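Local coordinates for type III secretion system effector protein ExoU (Pseudomonas fluorescens, PDB 4QMK) that probably cleaves membrane phospholipids as a patatin-like phospholipase delivered into host cells by type III secretion, with a domain that binds phosphatidylinositol 4,5-bisphosphate at the plasma membrane, at residues A[154-168]-A[251-265]. Residues are numbered along the deposited sequence; the frame is centred on the assembly and turned at random. Where two conformers were deposited one is given.
Sequences KLVRSLPGPVGNISQ and FDGRPQLVVFNANLT
Edge strand 254-260 of the mixed sheet of the patatin-like domain is met at two places by 154-168: near its start by the end of helix 140-157, near its finish by the beginning of helix 166-173, with Ser167 and Val258 CA atoms 5.6 Å apart. At the first place, Arg157 reaches the type I' turn Phe251-Arg254. The Arg157 chain bends at chi3 (-77°), and its guanidinium meets the turn: NH2 donates to Phe251 O, which lies in the guanidinium plane and also accepts Arg254 N from the opposite face of its carbonyl. NH1 bonds Gln256 OE1, whose amide plane is only 20° from that of the guanidinium. Arg254 lays CB over one guanidinium face; the two NE atoms, both donors, approach to 3.3 Å without bonding, and Arg254 NH2 hydrogen-bonds Thr640 OG1. The carboxylate of Asp252 keeps a long salt bridge, OD2 to Arg157 NH2 at 3.9 Å, and lies against the aliphatic part of Lys154.

At the second place Asn165, the N-cap of helix 166-173, grips the strand backbone through its side-chain amide. ND2 donates to Leu257 O (2.8 Å), and OD1 takes Val259 N and the capping Ser167 N from opposite faces of the amide plane. Ile166 packs CG2 on Val258 CG2 (3.6 Å), with CD1 over the centre of the Phe251 ring. A water links Ile166 N to Leu257 O. Gln168 OE1 weakly accepts from Asn165 N, closing the capping box, while its NE2 donates to a lone pair of Leu264 O at 3.2 Å, that oxygen lying close to the Gln168 amide plane.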
loop_
_atom_site.group_PDB
_atom_site.type_symbol
_atom_site.label_atom_id
_atom_site.label_comp_id
_atom_site.label_asym_id
_atom_site.label_seq_id
_atom_site.Cartn_x
_atom_site.Cartn_y
_atom_site.Cartn_z
ATOM N N LYS A 154 -14.802 7.155 15.835
ATOM C CA LYS A 154 -14.139 6.646 17.010
ATOM C C LYS A 154 -12.780 6.022 16.679
ATOM O O LYS A 154 -11.735 6.419 17.218
ATOM C CB LYS A 154 -15.031 5.630 17.702
ATOM C CG LYS A 154 -16.060 6.287 18.559
ATOM C CD LYS A 154 -17.287 5.418 18.758
ATOM C CE LYS A 154 -18.251 6.110 19.714
ATOM N NZ LYS A 154 -19.608 5.515 19.641
ATOM N N LEU A 155 -12.800 5.082 15.750
ATOM C CA LEU A 155 -11.618 4.326 15.449
ATOM C C LEU A 155 -10.445 5.220 15.120
ATOM O O LEU A 155 -9.425 5.203 15.824
ATOM C CB LEU A 155 -11.898 3.363 14.323
ATOM C CG LEU A 155 -12.746 2.141 14.695
ATOM C CD1 LEU A 155 -13.230 1.475 13.422
ATOM C CD2 LEU A 155 -11.983 1.136 15.533
ATOM N N VAL A 156 -10.633 6.101 14.148
ATOM C CA VAL A 156 -9.501 6.913 13.665
ATOM C C VAL A 156 -8.929 7.915 14.661
ATOM O O VAL A 156 -7.702 8.171 14.652
ATOM C CB VAL A 156 -9.855 7.669 12.383
ATOM C CG1 VAL A 156 -8.701 8.521 11.890
ATOM C CG2 VAL A 156 -10.186 6.659 11.315
ATOM N N ARG A 157 -9.793 8.460 15.523
ATOM C CA ARG A 157 -9.359 9.482 16.469
ATOM C C ARG A 157 -8.685 8.847 17.682
ATOM O O ARG A 157 -7.939 9.507 18.357
ATOM C CB ARG A 157 -10.537 10.432 16.867
ATOM C CG ARG A 157 -10.902 11.406 15.736
ATOM C CD ARG A 157 -11.783 12.581 16.136
ATOM N NE ARG A 157 -13.175 12.188 16.303
ATOM C CZ ARG A 157 -14.113 12.219 15.345
ATOM N NH1 ARG A 157 -13.844 12.643 14.115
ATOM N NH2 ARG A 157 -15.354 11.821 15.623
ATOM N N SER A 158 -8.925 7.554 17.907
ATOM C CA SER A 158 -8.464 6.845 19.106
ATOM C C SER A 158 -7.183 6.032 18.954
ATOM O O SER A 158 -6.797 5.351 19.880
ATOM C CB SER A 158 -9.532 5.829 19.501
ATOM O OG SER A 158 -9.551 4.748 18.572
ATOM N N LEU A 159 -6.548 6.079 17.796
ATOM C CA LEU A 159 -5.380 5.260 17.541
ATOM C C LEU A 159 -4.114 5.585 18.438
ATOM O O LEU A 159 -3.718 6.738 18.631
ATOM C CB LEU A 159 -5.038 5.338 16.057
ATOM C CG LEU A 159 -6.173 4.891 15.110
ATOM C CD1 LEU A 159 -5.711 4.991 13.685
ATOM C CD2 LEU A 159 -6.600 3.470 15.389
ATOM N N PRO A 160 -3.482 4.540 18.988
ATOM C CA PRO A 160 -2.289 4.786 19.790
ATOM C C PRO A 160 -1.249 5.582 19.005
ATOM O O PRO A 160 -0.560 6.431 19.560
ATOM C CB PRO A 160 -1.772 3.386 20.093
ATOM C CG PRO A 160 -2.366 2.492 19.030
ATOM C CD PRO A 160 -3.677 3.112 18.666
ATOM N N GLY A 161 -1.170 5.309 17.709
ATOM C CA GLY A 161 -0.269 5.996 16.830
ATOM C C GLY A 161 -1.055 6.568 15.662
ATOM O O GLY A 161 -1.645 5.819 14.852
ATOM N N PRO A 162 -1.037 7.900 15.550
ATOM C CA PRO A 162 -1.746 8.586 14.534
ATOM C C PRO A 162 -1.431 8.114 13.097
ATOM O O PRO A 162 -0.277 7.825 12.754
ATOM C CB PRO A 162 -1.266 9.988 14.693
ATOM C CG PRO A 162 0.177 9.850 15.145
ATOM C CD PRO A 162 0.071 8.715 16.113
ATOM N N VAL A 163 -2.486 8.055 12.272
ATOM C CA VAL A 163 -2.367 7.774 10.869
ATOM C C VAL A 163 -2.420 9.146 10.175
ATOM O O VAL A 163 -2.632 10.212 10.800
ATOM C CB VAL A 163 -3.536 6.871 10.322
ATOM C CG1 VAL A 163 -3.646 5.560 11.100
ATOM C CG2 VAL A 163 -4.888 7.620 10.300
ATOM N N GLY A 164 -2.298 9.095 8.864
ATOM C CA GLY A 164 -2.263 10.297 8.048
ATOM C C GLY A 164 -3.565 11.053 7.884
ATOM O O GLY A 164 -3.571 12.254 7.998
ATOM N N ASN A 165 -4.654 10.343 7.597
ATOM C CA ASN A 165 -5.975 10.941 7.308
ATOM C C ASN A 165 -7.005 9.825 7.245
ATOM O O ASN A 165 -6.692 8.702 6.900
ATOM C CB ASN A 165 -5.974 11.709 5.975
ATOM C CG ASN A 165 -7.340 12.434 5.675
ATOM O OD1 ASN A 165 -8.207 11.914 4.931
ATOM N ND2 ASN A 165 -7.499 13.633 6.207
ATOM N N ILE A 166 -8.223 10.117 7.622
ATOM C CA ILE A 166 -9.271 9.118 7.539
ATOM C C ILE A 166 -9.439 8.582 6.107
ATOM O O ILE A 166 -9.907 7.481 5.920
ATOM C CB ILE A 166 -10.576 9.652 8.112
ATOM C CG1 ILE A 166 -11.554 8.539 8.313
ATOM C CG2 ILE A 166 -11.192 10.710 7.246
ATOM C CD1 ILE A 166 -12.635 9.009 9.256
ATOM N N SER A 167 -9.000 9.322 5.098
ATOM C CA SER A 167 -8.916 8.744 3.754
ATOM C C SER A 167 -8.178 7.406 3.696
ATOM O O SER A 167 -8.511 6.530 2.903
ATOM C CB SER A 167 -8.190 9.695 2.817
ATOM O OG SER A 167 -6.918 10.099 3.293
ATOM N N GLN A 168 -7.166 7.235 4.520
ATOM C CA GLN A 168 -6.408 5.985 4.514
ATOM C C GLN A 168 -7.230 4.785 4.952
ATOM O O GLN A 168 -7.149 3.704 4.374
ATOM C CB GLN A 168 -5.114 6.171 5.282
ATOM C CG GLN A 168 -4.140 6.976 4.431
ATOM C CD GLN A 168 -3.040 7.636 5.198
ATOM O OE1 GLN A 168 -3.140 7.857 6.397
ATOM N NE2 GLN A 168 -1.999 7.997 4.501
ATOM N N PHE A 251 -18.564 12.626 11.673
ATOM C CA PHE A 251 -18.306 11.310 12.159
ATOM C C PHE A 251 -18.324 11.371 13.656
ATOM O O PHE A 251 -17.457 12.004 14.250
ATOM C CB PHE A 251 -16.935 10.879 11.685
ATOM C CG PHE A 251 -16.782 10.786 10.166
ATOM C CD1 PHE A 251 -17.147 9.634 9.478
ATOM C CD2 PHE A 251 -16.180 11.795 9.463
ATOM C CE1 PHE A 251 -16.960 9.522 8.118
ATOM C CE2 PHE A 251 -15.996 11.698 8.099
ATOM C CZ PHE A 251 -16.389 10.564 7.425
ATOM N N ASP A 252 -19.301 10.714 14.283
ATOM C CA ASP A 252 -19.398 10.653 15.739
ATOM C C ASP A 252 -19.493 12.050 16.373
ATOM O O ASP A 252 -18.888 12.316 17.427
ATOM C CB ASP A 252 -18.204 9.853 16.319
ATOM C CG ASP A 252 -18.279 9.682 17.839
ATOM O OD1 ASP A 252 -19.346 9.291 18.345
ATOM O OD2 ASP A 252 -17.263 9.942 18.525
ATOM N N GLY A 253 -20.232 12.942 15.713
ATOM C CA GLY A 253 -20.460 14.294 16.216
ATOM C C GLY A 253 -19.388 15.337 15.929
ATOM O O GLY A 253 -19.550 16.502 16.309
ATOM N N ARG A 254 -18.312 14.951 15.227
ATOM C CA ARG A 254 -17.217 15.874 14.912
ATOM C C ARG A 254 -16.954 15.886 13.389
ATOM O O ARG A 254 -16.900 14.844 12.772
ATOM C CB ARG A 254 -15.954 15.432 15.658
ATOM C CG ARG A 254 -16.119 15.480 17.150
ATOM C CD ARG A 254 -15.302 14.452 17.936
ATOM N NE ARG A 254 -13.903 14.824 18.148
ATOM C CZ ARG A 254 -13.438 15.424 19.244
ATOM N NH1 ARG A 254 -14.251 15.741 20.257
ATOM N NH2 ARG A 254 -12.147 15.703 19.328
ATOM N N PRO A 255 -16.744 17.064 12.810
ATOM C CA PRO A 255 -16.320 17.119 11.439
ATOM C C PRO A 255 -14.891 16.646 11.244
ATOM O O PRO A 255 -14.023 16.916 12.106
ATOM C CB PRO A 255 -16.410 18.613 11.095
ATOM C CG PRO A 255 -16.206 19.301 12.401
ATOM C CD PRO A 255 -16.822 18.397 13.429
ATOM N N GLN A 256 -14.664 15.963 10.115
ATOM C CA GLN A 256 -13.330 15.503 9.687
ATOM C C GLN A 256 -13.056 15.893 8.267
ATOM O O GLN A 256 -13.872 15.658 7.427
ATOM C CB GLN A 256 -13.189 13.980 9.728
ATOM C CG GLN A 256 -13.202 13.386 11.100
ATOM C CD GLN A 256 -11.849 13.295 11.791
ATOM O OE1 GLN A 256 -11.746 12.583 12.751
ATOM N NE2 GLN A 256 -10.812 13.952 11.274
ATOM N N LEU A 257 -11.895 16.476 8.023
ATOM C CA LEU A 257 -11.452 16.734 6.685
ATOM C C LEU A 257 -10.961 15.432 6.091
ATOM O O LEU A 257 -10.046 14.798 6.624
ATOM C CB LEU A 257 -10.244 17.636 6.606
ATOM C CG LEU A 257 -10.210 19.140 6.454
ATOM C CD1 LEU A 257 -11.339 19.562 5.534
ATOM C CD2 LEU A 257 -10.235 19.906 7.745
ATOM N N VAL A 258 -11.552 15.043 4.980
ATOM C CA VAL A 258 -11.101 13.882 4.262
ATOM C C VAL A 258 -10.263 14.396 3.090
ATOM O O VAL A 258 -10.640 15.369 2.447
ATOM C CB VAL A 258 -12.289 13.099 3.769
ATOM C CG1 VAL A 258 -11.867 11.870 3.013
ATOM C CG2 VAL A 258 -13.154 12.731 4.936
ATOM N N VAL A 259 -9.120 13.784 2.826
ATOM C CA VAL A 259 -8.232 14.256 1.730
ATOM C C VAL A 259 -7.608 13.109 0.937
ATOM O O VAL A 259 -6.913 12.249 1.487
ATOM C CB VAL A 259 -7.082 15.122 2.308
ATOM C CG1 VAL A 259 -6.140 15.601 1.211
ATOM C CG2 VAL A 259 -7.649 16.285 3.110
ATOM N N PHE A 260 -7.892 13.081 -0.341
ATOM C CA PHE A 260 -7.305 12.111 -1.225
ATOM C C PHE A 260 -6.351 12.864 -2.138
ATOM O O PHE A 260 -6.705 13.902 -2.654
ATOM C CB PHE A 260 -8.379 11.491 -2.085
ATOM C CG PHE A 260 -9.445 10.748 -1.324
ATOM C CD1 PHE A 260 -9.211 9.468 -0.861
ATOM C CD2 PHE A 260 -10.657 11.284 -1.157
ATOM C CE1 PHE A 260 -10.166 8.783 -0.142
ATOM C CE2 PHE A 260 -11.642 10.615 -0.455
ATOM C CZ PHE A 260 -11.390 9.364 0.059
ATOM N N ASN A 261 -5.162 12.343 -2.341
ATOM C CA ASN A 261 -4.169 12.907 -3.258
ATOM C C ASN A 261 -2.951 11.956 -3.404
ATOM O O ASN A 261 -2.921 10.872 -2.799
ATOM C CB ASN A 261 -3.720 14.279 -2.780
ATOM C CG ASN A 261 -3.011 14.249 -1.403
ATOM O OD1 ASN A 261 -2.452 13.224 -0.958
ATOM N ND2 ASN A 261 -3.059 15.373 -0.728
ATOM N N ALA A 262 -1.940 12.354 -4.162
ATOM C CA ALA A 262 -0.823 11.435 -4.435
ATOM C C ALA A 262 0.010 11.108 -3.207
ATOM O O ALA A 262 0.625 10.040 -3.132
ATOM C CB ALA A 262 0.058 11.967 -5.531
ATOM N N ASN A 263 0.022 12.007 -2.240
ATOM C CA ASN A 263 0.809 11.785 -1.043
ATOM C C ASN A 263 0.156 10.844 -0.005
ATOM O O ASN A 263 0.827 9.959 0.534
ATOM C CB ASN A 263 1.227 13.134 -0.455
ATOM C CG ASN A 263 2.283 13.842 -1.319
ATOM O OD1 ASN A 263 2.660 13.361 -2.408
ATOM N ND2 ASN A 263 2.756 14.992 -0.846
ATOM N N LEU A 264 -1.147 10.975 0.236
ATOM C CA LEU A 264 -1.828 10.114 1.222
ATOM C C LEU A 264 -2.410 8.825 0.665
ATOM O O LEU A 264 -2.513 7.818 1.389
ATOM C CB LEU A 264 -2.984 10.888 1.855
ATOM C CG LEU A 264 -2.703 12.040 2.811
ATOM C CD1 LEU A 264 -3.807 13.086 2.750
ATOM C CD2 LEU A 264 -2.543 11.498 4.224
ATOM N N THR A 265 -2.857 8.872 -0.599
ATOM C CA THR A 265 -3.618 7.766 -1.224
ATOM C C THR A 265 -3.200 7.616 -2.692
ATOM O O THR A 265 -4.039 7.604 -3.587
ATOM C CB THR A 265 -5.127 8.055 -1.165
ATOM O OG1 THR A 265 -5.465 9.177 -2.021
ATOM C CG2 THR A 265 -5.518 8.400 0.222
HETATM O O HOH W 1 -9.453 12.810 8.867
#